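Local coordinates for flagella basal body P-ring formation protein FlgA (Salmonella typhimurium, PDB 3TEE) that takes part in assembling the P-ring of the flagellar basal body in the periplasm, possibly as a chaperone or modulator of that process, at residues Q116-L121 with I135-R140; N75-A80 with R107-I112; Q145-I150 with G162-N167; A80-R85 with L124-P129; D20-T25 with V68-T73. One frame throughout, in Å; residues are numbered along the deposited sequence.

The five contacts are spread along an extended chain whose radius of gyration is 26 Å. Interaction 5, near the N-terminal end, and interaction 3, near the C-terminal end, have centres about 50 Å apart, on opposite sides of the chain's centre. Interactions 1, 2 and 4 lie between them. Interactions 2 and 4 share Ala80 and are probably joined by backbone bonds, Val79 O to Gly127 N (2.8 Å) and Val79 N to Gln128 O (2.9 Å). Interaction 4 meets interaction 1 where Ser120 packs on Ile83. Interactions 2 and 5 both use strand 62-79. Interaction 1 reaches interaction 3 through Trp139 CE2 on Asn167 CB, 3.4 Å. Glycerol, probably from crystallisation, is bound beside Arg136, Thr108 and Asn69.

Interaction 1 (Q116-L121 with I135-R140); sequences QDAVSL and IRQAWR
Val119 and Arg136 form the tight part of this contact. Their backbones exchange two hydrogen bonds, Val119 N to Arg136 O (2.8 Å) and Arg136 N to Val119 O (2.9 Å), and their side chains run side by side on the same face. With CG of Arg136 between its backbone N and carbonyl carbon (chi1 63°) and the chain extended to NE, the guanidinium lies along the valine. Val119 CG1 sits over one face of the group, 3.4 Å from NH2; on the opposite face the Trp139 indole lies nearly parallel, offset toward the rim, with NE1 over the group. NH1 is fixed by a bond to Gln137 O, which lies close to the guanidinium plane; NE binds a glycerol. The other valine branch, CG2, packs on Ala138 CB at 3.8 Å, and Leu121 CD2 rests against Arg136 CG.

Toward Gln116 and Asp117, both exposed, the fit is looser. Ala138 N still bonds Asp117 O at 2.8 Å, but the bent Gln137 side chain gives only a weak, though fairly straight, bond from NE2 to Gln116 O (3.3 Å, 164°). The pairing from Ala118-Gln137 to Ser120-Ile135 is that of a short two-stranded antiparallel sheet.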
# COMPACT_ATOMS: atom_id res chain seq x y z
N GLN A 116 4.38 -4.99 -7.45
CA GLN A 116 5.61 -5.78 -7.57
C GLN A 116 5.61 -6.82 -6.45
O GLN A 116 5.32 -6.50 -5.30
CB GLN A 116 6.85 -4.87 -7.48
CG GLN A 116 7.11 -4.07 -8.76
CD GLN A 116 8.38 -3.25 -8.68
OE1 GLN A 116 9.41 -3.68 -8.15
NE2 GLN A 116 8.34 -2.04 -9.23
N ASP A 117 5.83 -8.09 -6.80
CA ASP A 117 5.78 -9.23 -5.87
C ASP A 117 4.42 -9.43 -5.14
O ASP A 117 4.37 -10.04 -4.07
CB ASP A 117 6.98 -9.25 -4.89
CG ASP A 117 8.20 -9.91 -5.49
OD1 ASP A 117 8.23 -11.15 -5.55
OD2 ASP A 117 9.12 -9.17 -5.92
N ALA A 118 3.32 -8.93 -5.73
CA ALA A 118 1.98 -9.10 -5.17
C ALA A 118 1.39 -10.42 -5.65
O ALA A 118 1.77 -10.92 -6.70
CB ALA A 118 1.08 -7.94 -5.56
N VAL A 119 0.53 -11.01 -4.82
CA VAL A 119 -0.12 -12.29 -5.10
C VAL A 119 -1.61 -12.08 -4.84
O VAL A 119 -1.99 -11.38 -3.90
CB VAL A 119 0.51 -13.41 -4.21
CG1 VAL A 119 -0.32 -14.68 -4.24
CG2 VAL A 119 1.95 -13.72 -4.64
N SER A 120 -2.47 -12.69 -5.69
CA SER A 120 -3.90 -12.52 -5.54
C SER A 120 -4.48 -13.36 -4.41
O SER A 120 -4.13 -14.53 -4.25
CB SER A 120 -4.62 -12.87 -6.84
OG SER A 120 -5.97 -12.46 -6.74
N LEU A 121 -5.38 -12.75 -3.63
CA LEU A 121 -6.12 -13.45 -2.58
C LEU A 121 -7.42 -14.03 -3.18
O LEU A 121 -8.10 -14.80 -2.51
CB LEU A 121 -6.47 -12.49 -1.43
CG LEU A 121 -5.29 -11.98 -0.58
CD1 LEU A 121 -5.75 -10.88 0.35
CD2 LEU A 121 -4.64 -13.11 0.22
N ILE A 135 -5.19 -8.43 -2.69
CA ILE A 135 -3.82 -8.90 -2.83
C ILE A 135 -3.02 -8.91 -1.52
O ILE A 135 -3.38 -8.23 -0.55
CB ILE A 135 -3.07 -8.04 -3.93
CG1 ILE A 135 -2.80 -6.60 -3.44
CG2 ILE A 135 -3.82 -8.05 -5.30
CD1 ILE A 135 -1.77 -5.77 -4.27
N ARG A 136 -1.89 -9.61 -1.56
CA ARG A 136 -0.92 -9.73 -0.46
C ARG A 136 0.48 -9.76 -1.06
O ARG A 136 0.61 -10.00 -2.26
CB ARG A 136 -1.19 -11.03 0.35
CG ARG A 136 -1.01 -12.34 -0.43
CD ARG A 136 -0.76 -13.54 0.50
NE ARG A 136 -0.88 -14.83 -0.18
CZ ARG A 136 0.11 -15.44 -0.83
NH1 ARG A 136 1.31 -14.87 -0.90
NH2 ARG A 136 -0.08 -16.61 -1.41
N GLN A 137 1.53 -9.60 -0.22
CA GLN A 137 2.90 -9.74 -0.71
C GLN A 137 3.19 -11.22 -0.87
O GLN A 137 2.56 -12.04 -0.19
CB GLN A 137 3.93 -9.07 0.24
CG GLN A 137 4.20 -7.61 -0.11
CD GLN A 137 4.69 -7.40 -1.53
OE1 GLN A 137 5.81 -7.78 -1.89
NE2 GLN A 137 3.84 -6.82 -2.36
N ALA A 138 4.09 -11.57 -1.80
CA ALA A 138 4.47 -12.96 -2.04
C ALA A 138 5.14 -13.56 -0.79
O ALA A 138 5.67 -12.82 0.05
CB ALA A 138 5.42 -13.04 -3.22
N TRP A 139 5.11 -14.89 -0.66
CA TRP A 139 5.77 -15.53 0.47
C TRP A 139 7.25 -15.71 0.13
O TRP A 139 7.57 -16.42 -0.82
CB TRP A 139 5.15 -16.89 0.79
CG TRP A 139 3.68 -16.90 1.11
CD1 TRP A 139 2.77 -17.82 0.69
CD2 TRP A 139 2.97 -16.02 2.00
NE1 TRP A 139 1.54 -17.58 1.26
CE2 TRP A 139 1.64 -16.47 2.06
CE3 TRP A 139 3.35 -14.91 2.78
CZ2 TRP A 139 0.67 -15.85 2.87
CZ3 TRP A 139 2.39 -14.28 3.56
CH2 TRP A 139 1.06 -14.73 3.58
N ARG A 140 8.14 -15.05 0.88
CA ARG A 140 9.59 -15.23 0.69
C ARG A 140 9.96 -16.59 1.30
O ARG A 140 10.79 -17.32 0.75
CB ARG A 140 10.39 -14.08 1.34
CG ARG A 140 11.91 -14.14 1.13
CD ARG A 140 12.33 -14.01 -0.33
NE ARG A 140 13.71 -14.44 -0.58
CZ ARG A 140 14.07 -15.68 -0.88
NH1 ARG A 140 13.16 -16.65 -0.93
NH2 ARG A 140 15.34 -15.97 -1.11

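Interaction 2 (N75-A80 with R107-I112); sequences NYVAVA and RTVLDI
Val77 is the main bump on the strand side, and the bend of the 107-112 loop receives it. Its CG2 points into a hollow bounded by Val109 CG1 at 3.7 Å, the backbone of Leu110 and Asp111, and Ile112 CD1 at 3.9 Å. The two valines lie side by side and point the same way, whereas the isoleucine crosses Val77 at about a right angle and so closes the hollow at its far end. The torsion of Ile112 explains this reach: CG1 stands opposite the backbone N across the CA-CB bond (chi1 -160°), and the turn at chi2 (74°) sends CD1 back onto both methyl branches of Val77.

A second, shallower fit lies one residue earlier on the strand. There the CB of Tyr76 is flanked by Leu110 CD2 at 3.7 Å and Thr108 CG2 at 4.0 Å. The threonine methyl also approaches Tyr76 CD1, meeting the ring obliquely. The ring leads away from segment 107-112, and the Tyr76 side chain touches Lys97 and Leu104. Leu110 also touches Trp50, while Thr108 OG1 is held by Pro105 O within its own loop.

Between the two fits runs one hydrogen bond, Val77 N to Val109 O, 2.9 Å long and nearly straight at 171°, although the donor is tilted from the carbonyl plane. With this as the sole hydrogen bond between the two segments, 107-112 is pinned to 75-80 at a single polar point, and the rest of their contact relies chiefly on complementary aliphatic surfaces.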
# COMPACT_ATOMS: atom_id res chain seq x y z
N ASN A 75 -4.63 6.98 -14.71
CA ASN A 75 -4.32 5.56 -14.75
C ASN A 75 -4.51 4.86 -13.41
O ASN A 75 -4.35 5.44 -12.32
CB ASN A 75 -2.90 5.32 -15.34
CG ASN A 75 -2.80 5.57 -16.84
OD1 ASN A 75 -3.75 5.39 -17.60
ND2 ASN A 75 -1.62 5.93 -17.32
N TYR A 76 -4.93 3.60 -13.49
CA TYR A 76 -5.08 2.74 -12.33
C TYR A 76 -4.75 1.32 -12.80
O TYR A 76 -4.72 1.06 -14.00
CB TYR A 76 -6.50 2.84 -11.73
CG TYR A 76 -7.60 2.33 -12.63
CD1 TYR A 76 -8.03 1.00 -12.56
CD2 TYR A 76 -8.22 3.17 -13.56
CE1 TYR A 76 -9.07 0.54 -13.36
CE2 TYR A 76 -9.22 2.70 -14.40
CZ TYR A 76 -9.64 1.38 -14.30
OH TYR A 76 -10.64 0.92 -15.09
N VAL A 77 -4.49 0.44 -11.86
CA VAL A 77 -4.10 -0.93 -12.16
C VAL A 77 -5.38 -1.76 -12.27
O VAL A 77 -6.20 -1.76 -11.35
CB VAL A 77 -3.08 -1.48 -11.12
CG1 VAL A 77 -2.66 -2.92 -11.45
CG2 VAL A 77 -1.84 -0.57 -11.03
N ALA A 78 -5.53 -2.49 -13.40
CA ALA A 78 -6.65 -3.38 -13.68
C ALA A 78 -6.11 -4.77 -14.08
O ALA A 78 -5.00 -4.90 -14.59
CB ALA A 78 -7.50 -2.81 -14.83
N VAL A 79 -6.93 -5.79 -13.88
CA VAL A 79 -6.62 -7.18 -14.28
C VAL A 79 -6.70 -7.26 -15.83
O VAL A 79 -7.64 -6.72 -16.44
CB VAL A 79 -7.62 -8.14 -13.60
CG1 VAL A 79 -7.34 -9.59 -13.99
CG2 VAL A 79 -7.53 -7.98 -12.07
N ALA A 80 -5.66 -7.82 -16.45
CA ALA A 80 -5.57 -7.96 -17.92
C ALA A 80 -5.81 -9.41 -18.39
O ALA A 80 -6.04 -9.61 -19.58
CB ALA A 80 -4.20 -7.50 -18.41
N ARG A 107 -9.58 1.74 -2.27
CA ARG A 107 -8.17 1.32 -2.26
C ARG A 107 -7.71 0.63 -3.57
O ARG A 107 -7.02 -0.39 -3.53
CB ARG A 107 -7.86 0.45 -1.03
CG ARG A 107 -7.89 1.24 0.30
CD ARG A 107 -7.80 0.30 1.49
NE ARG A 107 -6.44 -0.17 1.74
CZ ARG A 107 -6.13 -1.33 2.29
NH1 ARG A 107 -7.09 -2.18 2.65
NH2 ARG A 107 -4.86 -1.68 2.48
N THR A 108 -8.10 1.20 -4.73
CA THR A 108 -7.63 0.67 -6.01
C THR A 108 -6.18 1.11 -6.12
O THR A 108 -5.85 2.27 -5.85
CB THR A 108 -8.47 1.22 -7.20
OG1 THR A 108 -9.80 0.74 -7.07
CG2 THR A 108 -7.90 0.81 -8.57
N VAL A 109 -5.31 0.19 -6.56
CA VAL A 109 -3.90 0.48 -6.78
C VAL A 109 -3.79 1.43 -7.99
O VAL A 109 -4.39 1.18 -9.03
CB VAL A 109 -3.07 -0.82 -6.99
CG1 VAL A 109 -1.61 -0.48 -7.30
CG2 VAL A 109 -3.15 -1.73 -5.76
N LEU A 110 -3.03 2.53 -7.83
CA LEU A 110 -2.88 3.50 -8.93
C LEU A 110 -1.52 3.41 -9.58
O LEU A 110 -1.37 3.66 -10.78
CB LEU A 110 -3.15 4.93 -8.43
CG LEU A 110 -4.50 5.20 -7.76
CD1 LEU A 110 -4.58 6.63 -7.29
CD2 LEU A 110 -5.68 4.83 -8.68
N ASP A 111 -0.53 3.02 -8.79
CA ASP A 111 0.86 2.94 -9.20
C ASP A 111 1.23 1.49 -9.41
O ASP A 111 1.19 0.71 -8.46
CB ASP A 111 1.73 3.61 -8.13
CG ASP A 111 3.23 3.45 -8.26
OD1 ASP A 111 3.93 3.56 -7.24
OD2 ASP A 111 3.71 3.23 -9.41
N ILE A 112 1.62 1.14 -10.63
CA ILE A 112 2.02 -0.20 -11.04
C ILE A 112 3.17 -0.77 -10.18
O ILE A 112 3.29 -1.98 -10.04
CB ILE A 112 2.34 -0.19 -12.56
CG1 ILE A 112 2.29 -1.58 -13.20
CG2 ILE A 112 3.64 0.57 -12.87
CD1 ILE A 112 0.87 -2.17 -13.40

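Interaction 3 (Q145-I150 with G162-N167); sequences QRVQVI and GQAMNN
Backbone pairing in a beta hairpin makes this contact: Val147 and Gly162 face each other where strand 146-152 begins and strand 157-164 ends, in the C-terminal part of the molecule. Val147 N donates to Gly162 O at 2.8 Å and a nearly linear 172°, and Gly162 N returns a bond to Val147 O at 3.0 Å. A third bond, Ala164 N to Gln145 O (2.8 Å), carries the pairing past the non-hydrogen-bonded pair of Arg146 and Gln163. There Arg146 CA and Gln163 CA approach Gly162 O and Gln145 O respectively, each at 3.4 Å, as CA-H...O contacts. The axes of the short segments make an angle of 114°, far from straight antiparallel, so they are strongly twisted against each other.

The hairpin belongs to a five-stranded sheet in the order of the chain, whose first and last strands also pair. Val147 is buried and touches Val176 and Ile194. Its chi1 of -67° sets CG1 anti to the carbonyl carbon and so leaves CG2 between the backbone N and the carbonyl carbon, which places CG2 3.6 Å from Gly162 O. CG1 extends toward Ala164 CB, 4.0 Å away. Gly162 contributes backbone alone beside this valine, and Ala164 adds just a methyl, itself in touch with Val141.

Arg146 and Gln163 share the other face, both with extended chains. Arg146 reaches across to Glu161, next to Gly162, where its NH2 forms a salt bridge with OE1, and Gln163 NE2 donates to Gly144 O.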
# COMPACT_ATOMS: atom_id res chain seq x y z
N GLN A 145 9.57 -25.33 4.03
CA GLN A 145 10.83 -24.95 3.38
C GLN A 145 12.00 -24.98 4.36
O GLN A 145 11.85 -24.54 5.50
CB GLN A 145 10.69 -23.54 2.82
CG GLN A 145 11.64 -23.15 1.71
CD GLN A 145 11.08 -21.93 1.02
OE1 GLN A 145 11.25 -20.80 1.47
NE2 GLN A 145 10.35 -22.15 -0.07
N ARG A 146 13.17 -25.43 3.88
CA ARG A 146 14.42 -25.42 4.63
C ARG A 146 14.86 -23.96 4.66
O ARG A 146 14.87 -23.30 3.62
CB ARG A 146 15.48 -26.30 3.95
CG ARG A 146 16.82 -26.35 4.68
CD ARG A 146 17.77 -27.37 4.07
NE ARG A 146 19.16 -27.13 4.46
CZ ARG A 146 20.03 -26.43 3.74
NH1 ARG A 146 19.67 -25.90 2.58
NH2 ARG A 146 21.27 -26.26 4.17
N VAL A 147 15.13 -23.42 5.86
CA VAL A 147 15.51 -22.01 6.01
C VAL A 147 16.75 -21.90 6.88
O VAL A 147 17.09 -22.85 7.59
CB VAL A 147 14.37 -21.13 6.57
CG1 VAL A 147 13.20 -21.01 5.59
CG2 VAL A 147 13.89 -21.64 7.93
N GLN A 148 17.38 -20.73 6.87
CA GLN A 148 18.55 -20.44 7.68
C GLN A 148 18.15 -19.43 8.75
O GLN A 148 17.55 -18.40 8.45
CB GLN A 148 19.70 -19.88 6.81
CG GLN A 148 20.47 -20.95 6.03
CD GLN A 148 21.50 -21.68 6.85
OE1 GLN A 148 21.48 -22.91 6.95
NE2 GLN A 148 22.45 -20.96 7.44
N VAL A 149 18.46 -19.77 10.00
CA VAL A 149 18.22 -18.90 11.14
C VAL A 149 19.56 -18.24 11.47
O VAL A 149 20.56 -18.93 11.66
CB VAL A 149 17.62 -19.66 12.35
CG1 VAL A 149 17.54 -18.76 13.58
CG2 VAL A 149 16.26 -20.25 12.02
N ILE A 150 19.56 -16.91 11.53
CA ILE A 150 20.74 -16.11 11.81
C ILE A 150 20.46 -15.24 13.03
O ILE A 150 19.64 -14.34 12.97
CB ILE A 150 21.18 -15.26 10.57
CG1 ILE A 150 21.41 -16.16 9.32
CG2 ILE A 150 22.42 -14.40 10.89
CD1 ILE A 150 21.55 -15.42 7.97
N GLY A 162 16.78 -24.93 9.77
CA GLY A 162 15.49 -25.36 10.28
C GLY A 162 14.45 -25.40 9.19
O GLY A 162 14.75 -25.12 8.03
N GLN A 163 13.23 -25.76 9.55
CA GLN A 163 12.12 -25.84 8.61
C GLN A 163 11.09 -24.79 8.95
O GLN A 163 10.63 -24.73 10.09
CB GLN A 163 11.51 -27.25 8.66
CG GLN A 163 10.68 -27.65 7.46
CD GLN A 163 10.16 -29.06 7.59
OE1 GLN A 163 10.13 -29.65 8.68
NE2 GLN A 163 9.73 -29.64 6.48
N ALA A 164 10.74 -23.92 7.98
CA ALA A 164 9.73 -22.89 8.20
C ALA A 164 8.41 -23.57 8.51
O ALA A 164 8.03 -24.54 7.84
CB ALA A 164 9.58 -22.03 6.96
N MET A 165 7.76 -23.13 9.57
CA MET A 165 6.49 -23.72 9.96
C MET A 165 5.29 -22.96 9.37
O MET A 165 4.18 -23.50 9.34
CB MET A 165 6.40 -23.78 11.48
CG MET A 165 7.40 -24.75 12.06
SD MET A 165 7.15 -24.83 13.81
CE MET A 165 5.73 -25.91 13.88
N ASN A 166 5.50 -21.73 8.90
CA ASN A 166 4.44 -20.90 8.34
C ASN A 166 4.93 -20.12 7.12
O ASN A 166 6.13 -20.00 6.89
CB ASN A 166 3.88 -19.94 9.43
CG ASN A 166 4.89 -18.91 9.91
OD1 ASN A 166 5.91 -19.22 10.51
ND2 ASN A 166 4.64 -17.64 9.64
N ASN A 167 3.97 -19.60 6.33
CA ASN A 167 4.27 -18.78 5.16
C ASN A 167 4.54 -17.39 5.65
O ASN A 167 3.88 -16.92 6.58
CB ASN A 167 3.07 -18.76 4.20
CG ASN A 167 2.76 -20.11 3.62
OD1 ASN A 167 3.64 -20.81 3.12
ND2 ASN A 167 1.49 -20.50 3.68

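Interaction 4 (A80-R85 with L124-P129); sequences AAPIAR and LAPGQP
Extended backbone torsions at Ile83 (phi -125°) and Leu124 (phi -105°) turn their peptide groups toward each other and set up a single antiparallel bridge between two loops. Leu124 N gives a short bond to Ile83 O, 2.7 Å, and Ile83 N answers to Leu124 O at 3.1 Å. The first meets its acceptor nearly head-on; the second, though straight at its hydrogen, arrives tilted from the carbonyl plane. The two side chains meet at their CB atoms, 4.2 Å apart, and then part: Ile83 packs on Asn93 and Val94, Leu124 on Val79 and Met134.

Beyond the bridge the 124-129 loop makes a type II beta turn from Ala125 to Gln128, closed by Gln128 N to Ala125 O. Gly127 has the positive phi expected at the third position of such a turn. Pro126, at its second position, projects against the other loop, where its ring crosses that of Pro82 obliquely, with CG of Pro126 3.8 Å from CD of Pro82. The largely extended Gln128 side chain reaches across to Ala125, where OE1 accepts from N at 3.0 Å and 175°.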
# COMPACT_ATOMS: atom_id res chain seq x y z
N ALA A 80 -5.66 -7.82 -16.45
CA ALA A 80 -5.57 -7.96 -17.92
C ALA A 80 -5.81 -9.41 -18.39
O ALA A 80 -6.04 -9.61 -19.58
CB ALA A 80 -4.20 -7.50 -18.41
N ALA A 81 -5.70 -10.39 -17.48
CA ALA A 81 -5.92 -11.81 -17.80
C ALA A 81 -6.47 -12.46 -16.57
O ALA A 81 -6.17 -11.96 -15.48
CB ALA A 81 -4.61 -12.49 -18.21
N PRO A 82 -7.20 -13.61 -16.64
CA PRO A 82 -7.66 -14.26 -15.41
C PRO A 82 -6.52 -14.56 -14.45
O PRO A 82 -5.43 -14.97 -14.88
CB PRO A 82 -8.29 -15.57 -15.93
CG PRO A 82 -8.73 -15.24 -17.30
CD PRO A 82 -7.64 -14.36 -17.84
N ILE A 83 -6.74 -14.30 -13.15
CA ILE A 83 -5.76 -14.59 -12.12
C ILE A 83 -6.44 -15.47 -11.08
O ILE A 83 -7.48 -15.08 -10.55
CB ILE A 83 -5.15 -13.31 -11.47
CG1 ILE A 83 -4.64 -12.31 -12.51
CG2 ILE A 83 -4.04 -13.71 -10.47
CD1 ILE A 83 -4.20 -10.91 -11.88
N ALA A 84 -5.85 -16.61 -10.76
CA ALA A 84 -6.40 -17.50 -9.74
C ALA A 84 -5.96 -17.04 -8.37
O ALA A 84 -4.93 -16.37 -8.25
CB ALA A 84 -5.93 -18.93 -9.99
N ARG A 85 -6.70 -17.43 -7.31
CA ARG A 85 -6.33 -17.17 -5.92
C ARG A 85 -4.93 -17.82 -5.75
O ARG A 85 -4.71 -18.91 -6.26
CB ARG A 85 -7.34 -17.81 -4.95
CG ARG A 85 -6.94 -17.74 -3.48
CD ARG A 85 -7.90 -18.48 -2.58
NE ARG A 85 -7.20 -19.20 -1.51
CZ ARG A 85 -6.86 -20.48 -1.55
NH1 ARG A 85 -7.15 -21.22 -2.62
NH2 ARG A 85 -6.22 -21.04 -0.53
N LEU A 124 -9.52 -13.48 -9.89
CA LEU A 124 -9.78 -12.19 -10.51
C LEU A 124 -10.11 -12.32 -11.99
O LEU A 124 -9.57 -13.19 -12.69
CB LEU A 124 -8.62 -11.20 -10.26
CG LEU A 124 -8.26 -10.90 -8.77
CD1 LEU A 124 -7.04 -9.97 -8.67
CD2 LEU A 124 -9.43 -10.25 -8.03
N ALA A 125 -10.98 -11.43 -12.46
CA ALA A 125 -11.41 -11.39 -13.85
C ALA A 125 -10.84 -10.20 -14.61
O ALA A 125 -10.73 -9.13 -14.03
CB ALA A 125 -12.93 -11.34 -13.92
N PRO A 126 -10.55 -10.35 -15.92
CA PRO A 126 -10.09 -9.21 -16.72
C PRO A 126 -11.04 -8.01 -16.62
O PRO A 126 -12.27 -8.18 -16.61
CB PRO A 126 -10.10 -9.77 -18.15
CG PRO A 126 -9.82 -11.22 -17.99
CD PRO A 126 -10.59 -11.59 -16.74
N GLY A 127 -10.46 -6.81 -16.53
CA GLY A 127 -11.18 -5.54 -16.40
C GLY A 127 -11.35 -5.11 -14.94
O GLY A 127 -11.61 -3.94 -14.66
N GLN A 128 -11.23 -6.02 -14.01
CA GLN A 128 -11.39 -5.70 -12.59
C GLN A 128 -10.30 -4.71 -12.09
O GLN A 128 -9.13 -5.02 -12.22
CB GLN A 128 -11.28 -7.01 -11.79
CG GLN A 128 -11.91 -7.00 -10.42
CD GLN A 128 -12.51 -8.33 -10.02
OE1 GLN A 128 -12.27 -9.42 -10.61
NE2 GLN A 128 -13.31 -8.27 -8.97
N PRO A 129 -10.65 -3.58 -11.43
CA PRO A 129 -9.59 -2.76 -10.81
C PRO A 129 -8.94 -3.57 -9.68
O PRO A 129 -9.62 -4.32 -8.96
CB PRO A 129 -10.37 -1.56 -10.23
CG PRO A 129 -11.67 -1.54 -10.98
CD PRO A 129 -11.98 -3.01 -11.19

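Interaction 5 (D20-T25 with V68-T73); sequences DEVVVT and VNVQAT
Backbone hydrogen bonds dominate the meeting of Val23 with Gln71 and Thr25 with Asn69. In the first pair Gln71 N reaches Val23 O at 2.8 Å and Val23 N reaches Gln71 O at 2.9 Å; the second pair repeats this exchange, and in all four bonds the donor lies in the carbonyl plane. The strand axes run at 167°, close to fully antiparallel. Toward Asp20 the pairing loosens; Thr73 N to Glu21 O, 3.0 Å, and the longer Asp20 N to Thr73 O bond, 3.3 Å, remain. At this end Asp20 also forms a salt bridge with Arg98.

Apolar contacts lie on the face carrying Val22, Val24, Val70 and Ala72. Val22 and Val70 each hold CG1 anti to the backbone N (chi1 178° and 179°), which brings these two methyls to 3.8 Å. CG2 of Val24 runs beside CG2 of Val70; Phe11 of helix 2-14 covers all three valines.

The other face is mostly polar, with Val23 beside Gln71. A water donates to Glu21 O and is hydrogen-bonded to Thr73 OG1 at 2.7 Å; a second is bonded to Thr25 OG1, 2.6 Å away, and lies close to Asn69 O, probably donating. Glu21 forms a salt bridge with Arg98, and Asn69 ND2 binds Asn52 OD1 and a glycerol. With alternate side chains divided between the helix and this mostly polar, hydrated side, strands 21-26 and 62-79 form part of an antiparallel sheet backed by a helix on one face.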
# COMPACT_ATOMS: atom_id res chain seq x y z
N ASP A 20 -4.59 13.73 -15.43
CA ASP A 20 -4.29 14.68 -16.51
C ASP A 20 -5.58 15.36 -16.98
O ASP A 20 -5.58 16.08 -17.97
CB ASP A 20 -3.62 13.93 -17.70
CG ASP A 20 -4.42 12.75 -18.26
OD1 ASP A 20 -5.48 12.43 -17.70
OD2 ASP A 20 -3.94 12.12 -19.22
N GLU A 21 -6.70 15.14 -16.25
CA GLU A 21 -8.00 15.73 -16.58
C GLU A 21 -8.86 15.87 -15.32
O GLU A 21 -9.43 14.90 -14.84
CB GLU A 21 -8.69 14.86 -17.63
CG GLU A 21 -9.89 15.52 -18.26
CD GLU A 21 -10.54 14.67 -19.34
OE1 GLU A 21 -9.91 13.71 -19.84
OE2 GLU A 21 -11.69 14.99 -19.70
N VAL A 22 -8.90 17.08 -14.76
CA VAL A 22 -9.56 17.36 -13.49
C VAL A 22 -10.65 18.40 -13.71
O VAL A 22 -10.36 19.53 -14.12
CB VAL A 22 -8.53 17.83 -12.41
CG1 VAL A 22 -9.24 18.17 -11.09
CG2 VAL A 22 -7.44 16.79 -12.20
N VAL A 23 -11.90 18.00 -13.41
CA VAL A 23 -13.07 18.85 -13.58
C VAL A 23 -13.71 19.04 -12.23
O VAL A 23 -14.04 18.06 -11.56
CB VAL A 23 -14.08 18.27 -14.62
CG1 VAL A 23 -15.34 19.15 -14.73
CG2 VAL A 23 -13.41 18.09 -15.99
N VAL A 24 -13.88 20.30 -11.84
CA VAL A 24 -14.44 20.66 -10.54
C VAL A 24 -15.83 21.28 -10.69
O VAL A 24 -16.02 22.20 -11.49
CB VAL A 24 -13.46 21.57 -9.72
CG1 VAL A 24 -14.04 21.93 -8.34
CG2 VAL A 24 -12.09 20.90 -9.56
N THR A 25 -16.77 20.79 -9.90
CA THR A 25 -18.14 21.33 -9.87
C THR A 25 -18.50 21.72 -8.45
O THR A 25 -18.38 20.89 -7.54
CB THR A 25 -19.14 20.29 -10.42
OG1 THR A 25 -18.66 19.82 -11.68
CG2 THR A 25 -20.55 20.88 -10.61
N VAL A 68 -17.60 20.37 -3.09
CA VAL A 68 -17.29 20.30 -4.52
C VAL A 68 -17.28 18.83 -4.96
O VAL A 68 -17.03 17.94 -4.16
CB VAL A 68 -15.96 21.00 -4.94
CG1 VAL A 68 -15.93 22.48 -4.56
CG2 VAL A 68 -14.74 20.27 -4.38
N ASN A 69 -17.51 18.62 -6.23
CA ASN A 69 -17.35 17.31 -6.84
C ASN A 69 -16.12 17.44 -7.76
O ASN A 69 -16.04 18.36 -8.58
CB ASN A 69 -18.59 16.88 -7.63
CG ASN A 69 -18.34 15.55 -8.33
OD1 ASN A 69 -18.00 15.50 -9.50
ND2 ASN A 69 -18.33 14.47 -7.58
N VAL A 70 -15.17 16.54 -7.60
CA VAL A 70 -13.95 16.56 -8.41
C VAL A 70 -13.89 15.30 -9.27
O VAL A 70 -13.72 14.20 -8.75
CB VAL A 70 -12.68 16.72 -7.54
CG1 VAL A 70 -11.40 16.73 -8.38
CG2 VAL A 70 -12.77 17.97 -6.65
N GLN A 71 -14.02 15.46 -10.57
CA GLN A 71 -13.88 14.34 -11.51
C GLN A 71 -12.40 14.29 -11.88
O GLN A 71 -11.85 15.29 -12.34
CB GLN A 71 -14.73 14.57 -12.77
CG GLN A 71 -16.22 14.69 -12.50
CD GLN A 71 -17.04 14.81 -13.77
OE1 GLN A 71 -16.53 15.10 -14.86
NE2 GLN A 71 -18.33 14.52 -13.67
N ALA A 72 -11.73 13.15 -11.63
CA ALA A 72 -10.30 13.04 -11.96
C ALA A 72 -10.11 11.80 -12.80
O ALA A 72 -10.55 10.72 -12.39
CB ALA A 72 -9.45 12.98 -10.69
N THR A 73 -9.56 11.97 -14.01
CA THR A 73 -9.31 10.85 -14.94
C THR A 73 -7.80 10.61 -14.98
O THR A 73 -7.02 11.57 -15.02
CB THR A 73 -9.92 11.10 -16.35
OG1 THR A 73 -11.32 11.31 -16.21
CG2 THR A 73 -9.72 9.92 -17.31
O HOH W 1 -12.00 13.75 -15.23
O HOH W 2 -17.09 17.79 -11.35